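Local coordinates for protein nigerythrin (Desulfovibrio vulgaris subsp. vulgaris, PDB 1YUZ) that acts as an NADH peroxidase in vitro, working as a homodimer with rubredoxin-like iron centres and hemerythrin-like diiron centres, at residues A145-S150 with C189-R194. Sequence-based numbering, arbitrary orientation.
Sequences AKLAES and CPICFR. With FE (Fe (III) ion), chain H; FE2 (Fe (II) ion), chain G; FE (Fe (III) ion), chain F.
Ile191 reaches from the rubredoxin-like loop onto the helix surface at Leu147 and Ala148. Its CD1 meets backbone as well as side chain: it lies 3.6 Å from Ala148 N and 3.7 Å from Leu147 CB. Ala148 CB flanks the same methyl more loosely. The Ile191 chain is extended (chi2 175°), which carries CD1 out to the helix. Leu147 and Ile191 run past each other in opposite directions, side by side. Leu147 CD1 therefore lies back along Ile191, 4.0 Å from its CG2 branch. The contact is small, buried and apolar.

Each segment also holds iron. Glu149, the residue after Ala148, bridges the diiron pair, with OE1 on the iron(II) ion and OE2 on the iron(III) ion. Cys189 and Cys192 bind the rubredoxin-type iron(III) ion through SG, and Cys174 and Cys177 complete its four-sulfur site. Cys192 N donates to Cys189 SG at 3.5 Å, and Ile191 N does so weakly. These N-H groups probably help stabilise the thiolate charge. Ile191 thus packs the rubredoxin-like domain on the ferritin-like diiron domain of the same chain, consistent with electron transfer from the four-sulfur iron to the diiron site.

Helix 136-161 belongs to the ferritin-like four-helix bundle. Its 145-150 turns also pack on helices 60-87 and 104-132, through His76 and Tyr123. The 189-194 loop follows strand 180-182 in sequence and precedes strand 200-201, the outer strands of a small antiparallel sheet.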
ATOM      1  N   ALA B 145     -13.126  -2.926 -11.269  1.00  8.79           N
ATOM      2  CA  ALA B 145     -13.017  -2.178 -10.020  1.00  8.48           C
ATOM      3  C   ALA B 145     -11.830  -2.686  -9.204  1.00  8.30           C
ATOM      4  O   ALA B 145     -11.003  -1.896  -8.746  1.00  8.20           O
ATOM      5  CB  ALA B 145     -14.311  -2.309  -9.206  1.00  8.63           C
ATOM      6  N   LYS B 146     -11.748  -4.003  -9.040  1.00  7.99           N
ATOM      7  CA  LYS B 146     -10.681  -4.644  -8.276  1.00  7.80           C
ATOM      8  C   LYS B 146      -9.292  -4.213  -8.736  1.00  7.71           C
ATOM      9  O   LYS B 146      -8.425  -3.904  -7.913  1.00  7.53           O
ATOM     10  CB  LYS B 146     -10.830  -6.169  -8.377  1.00  8.00           C
ATOM     11  CG  LYS B 146      -9.737  -7.001  -7.706  1.00  7.97           C
ATOM     12  CD  LYS B 146      -8.580  -7.289  -8.652  1.00  8.24           C
ATOM     13  CE  LYS B 146      -7.586  -8.276  -8.055  1.00  8.35           C
ATOM     14  NZ  LYS B 146      -6.759  -7.677  -6.969  1.00  8.54           N
ATOM     15  N   LEU B 147      -9.083  -4.191 -10.046  1.00  7.69           N
ATOM     16  CA  LEU B 147      -7.791  -3.812 -10.607  1.00  7.75           C
ATOM     17  C   LEU B 147      -7.427  -2.367 -10.303  1.00  7.55           C
ATOM     18  O   LEU B 147      -6.267  -2.055 -10.035  1.00  7.62           O
ATOM     19  CB  LEU B 147      -7.794  -4.033 -12.117  1.00  7.89           C
ATOM     20  CG  LEU B 147      -7.823  -5.507 -12.532  1.00  8.10           C
ATOM     21  CD1 LEU B 147      -8.152  -5.613 -14.010  1.00  8.56           C
ATOM     22  CD2 LEU B 147      -6.491  -6.162 -12.219  1.00  8.78           C
ATOM     23  N   ALA B 148      -8.414  -1.482 -10.348  1.00  7.44           N
ATOM     24  CA  ALA B 148      -8.151  -0.081 -10.070  1.00  7.39           C
ATOM     25  C   ALA B 148      -7.830   0.135  -8.596  1.00  7.44           C
ATOM     26  O   ALA B 148      -7.004   0.978  -8.261  1.00  7.26           O
ATOM     27  CB  ALA B 148      -9.350   0.767 -10.473  1.00  7.52           C
ATOM     28  N   GLU B 149      -8.458  -0.636  -7.712  1.00  7.49           N
ATOM     29  CA  GLU B 149      -8.231  -0.450  -6.281  1.00  7.61           C
ATOM     30  C   GLU B 149      -6.785  -0.676  -5.864  1.00  7.57           C
ATOM     31  O   GLU B 149      -6.263   0.051  -5.024  1.00  7.43           O
ATOM     32  CB  GLU B 149      -9.148  -1.364  -5.461  1.00  8.15           C
ATOM     33  CG  GLU B 149     -10.615  -1.360  -5.896  1.00  9.04           C
ATOM     34  CD  GLU B 149     -11.308  -0.012  -5.762  1.00  9.73           C
ATOM     35  OE1 GLU B 149     -10.671   1.039  -5.993  1.00  9.86           O
ATOM     36  OE2 GLU B 149     -12.517  -0.009  -5.448  1.00 11.01           O
ATOM     37  N   SER B 150      -6.124  -1.676  -6.436  1.00  7.41           N
ATOM     38  CA  SER B 150      -4.742  -1.897  -6.049  1.00  7.60           C
ATOM     39  C   SER B 150      -3.858  -0.768  -6.586  1.00  7.48           C
ATOM     40  O   SER B 150      -2.829  -0.451  -5.998  1.00  7.60           O
ATOM     41  CB  SER B 150      -4.257  -3.272  -6.518  1.00  7.79           C
ATOM     42  OG  SER B 150      -4.441  -3.455  -7.905  1.00  7.98           O
ATOM     43  N   CYS B 189      -4.501   3.065 -20.953  1.00 10.88           N
ATOM     44  CA  CYS B 189      -4.872   2.458 -19.686  1.00 10.23           C
ATOM     45  C   CYS B 189      -4.482   0.983 -19.651  1.00 10.14           C
ATOM     46  O   CYS B 189      -4.825   0.224 -20.550  1.00 10.08           O
ATOM     47  CB  CYS B 189      -6.375   2.590 -19.477  1.00  9.94           C
ATOM     48  SG  CYS B 189      -6.907   1.920 -17.906  1.00  9.12           S
ATOM     49  N   PRO B 190      -3.757   0.555 -18.605  1.00  9.93           N
ATOM     50  CA  PRO B 190      -3.352  -0.850 -18.512  1.00 10.03           C
ATOM     51  C   PRO B 190      -4.507  -1.771 -18.141  1.00 10.05           C
ATOM     52  O   PRO B 190      -4.407  -2.990 -18.280  1.00 10.21           O
ATOM     53  CB  PRO B 190      -2.266  -0.821 -17.440  1.00 10.04           C
ATOM     54  CG  PRO B 190      -2.738   0.275 -16.532  1.00 10.00           C
ATOM     55  CD  PRO B 190      -3.164   1.347 -17.513  1.00  9.96           C
ATOM     56  N   ILE B 191      -5.605  -1.189 -17.670  1.00 10.09           N
ATOM     57  CA  ILE B 191      -6.760  -1.978 -17.274  1.00 10.33           C
ATOM     58  C   ILE B 191      -7.769  -2.179 -18.403  1.00 10.56           C
ATOM     59  O   ILE B 191      -8.281  -3.285 -18.575  1.00 10.69           O
ATOM     60  CB  ILE B 191      -7.469  -1.340 -16.046  1.00 10.26           C
ATOM     61  CG1 ILE B 191      -6.550  -1.422 -14.820  1.00 10.17           C
ATOM     62  CG2 ILE B 191      -8.793  -2.048 -15.765  1.00 10.27           C
ATOM     63  CD1 ILE B 191      -7.100  -0.721 -13.584  1.00 10.46           C
ATOM     64  N   CYS B 192      -8.036  -1.133 -19.186  1.00 10.72           N
ATOM     65  CA  CYS B 192      -9.014  -1.234 -20.273  1.00 11.04           C
ATOM     66  C   CYS B 192      -8.512  -0.785 -21.645  1.00 11.43           C
ATOM     67  O   CYS B 192      -9.256  -0.841 -22.624  1.00 11.48           O
ATOM     68  CB  CYS B 192     -10.266  -0.427 -19.923  1.00 10.95           C
ATOM     69  SG  CYS B 192      -9.999   1.356 -19.954  1.00 10.22           S
ATOM     70  N   PHE B 193      -7.270  -0.321 -21.708  1.00 11.73           N
ATOM     71  CA  PHE B 193      -6.652   0.129 -22.957  1.00 12.15           C
ATOM     72  C   PHE B 193      -7.129   1.457 -23.552  1.00 12.43           C
ATOM     73  O   PHE B 193      -6.756   1.787 -24.674  1.00 12.37           O
ATOM     74  CB  PHE B 193      -6.754  -0.967 -24.028  1.00 12.32           C
ATOM     75  CG  PHE B 193      -5.794  -2.119 -23.831  1.00 12.38           C
ATOM     76  CD1 PHE B 193      -4.983  -2.207 -22.698  1.00 12.41           C
ATOM     77  CD2 PHE B 193      -5.715  -3.130 -24.786  1.00 12.51           C
ATOM     78  CE1 PHE B 193      -4.110  -3.285 -22.523  1.00 12.65           C
ATOM     79  CE2 PHE B 193      -4.847  -4.209 -24.619  1.00 12.73           C
ATOM     80  CZ  PHE B 193      -4.045  -4.287 -23.488  1.00 12.57           C
ATOM     81  N   ARG B 194      -7.942   2.223 -22.828  1.00 12.80           N
ATOM     82  CA  ARG B 194      -8.376   3.517 -23.360  1.00 13.34           C
ATOM     83  C   ARG B 194      -7.136   4.386 -23.559  1.00 13.58           C
ATOM     84  O   ARG B 194      -6.248   4.409 -22.711  1.00 13.32           O
ATOM     85  CB  ARG B 194      -9.338   4.226 -22.394  1.00 13.55           C
ATOM     86  CG  ARG B 194     -10.808   3.862 -22.562  1.00 14.08           C
ATOM     87  CD  ARG B 194     -11.369   4.351 -23.897  1.00 14.51           C
ATOM     88  NE  ARG B 194     -12.717   3.836 -24.138  1.00 15.10           N
ATOM     89  CZ  ARG B 194     -13.843   4.474 -23.833  1.00 15.09           C
ATOM     90  NH1 ARG B 194     -13.809   5.676 -23.275  1.00 15.30           N
ATOM     91  NH2 ARG B 194     -15.011   3.892 -24.071  1.00 15.41           N
TER
HETATM   92 FE    FE H 303      -9.229   2.234 -18.025  1.00  8.92          FE
HETATM   93 FE   FE2 G 302     -10.378   2.734  -4.962  1.00  8.13          FE
HETATM   94 FE    FE F 301     -13.468   1.335  -4.243  1.00 10.00          FE
HETATM   95  O   HOH W   1     -11.887   2.125  -3.391  1.00 13.29           O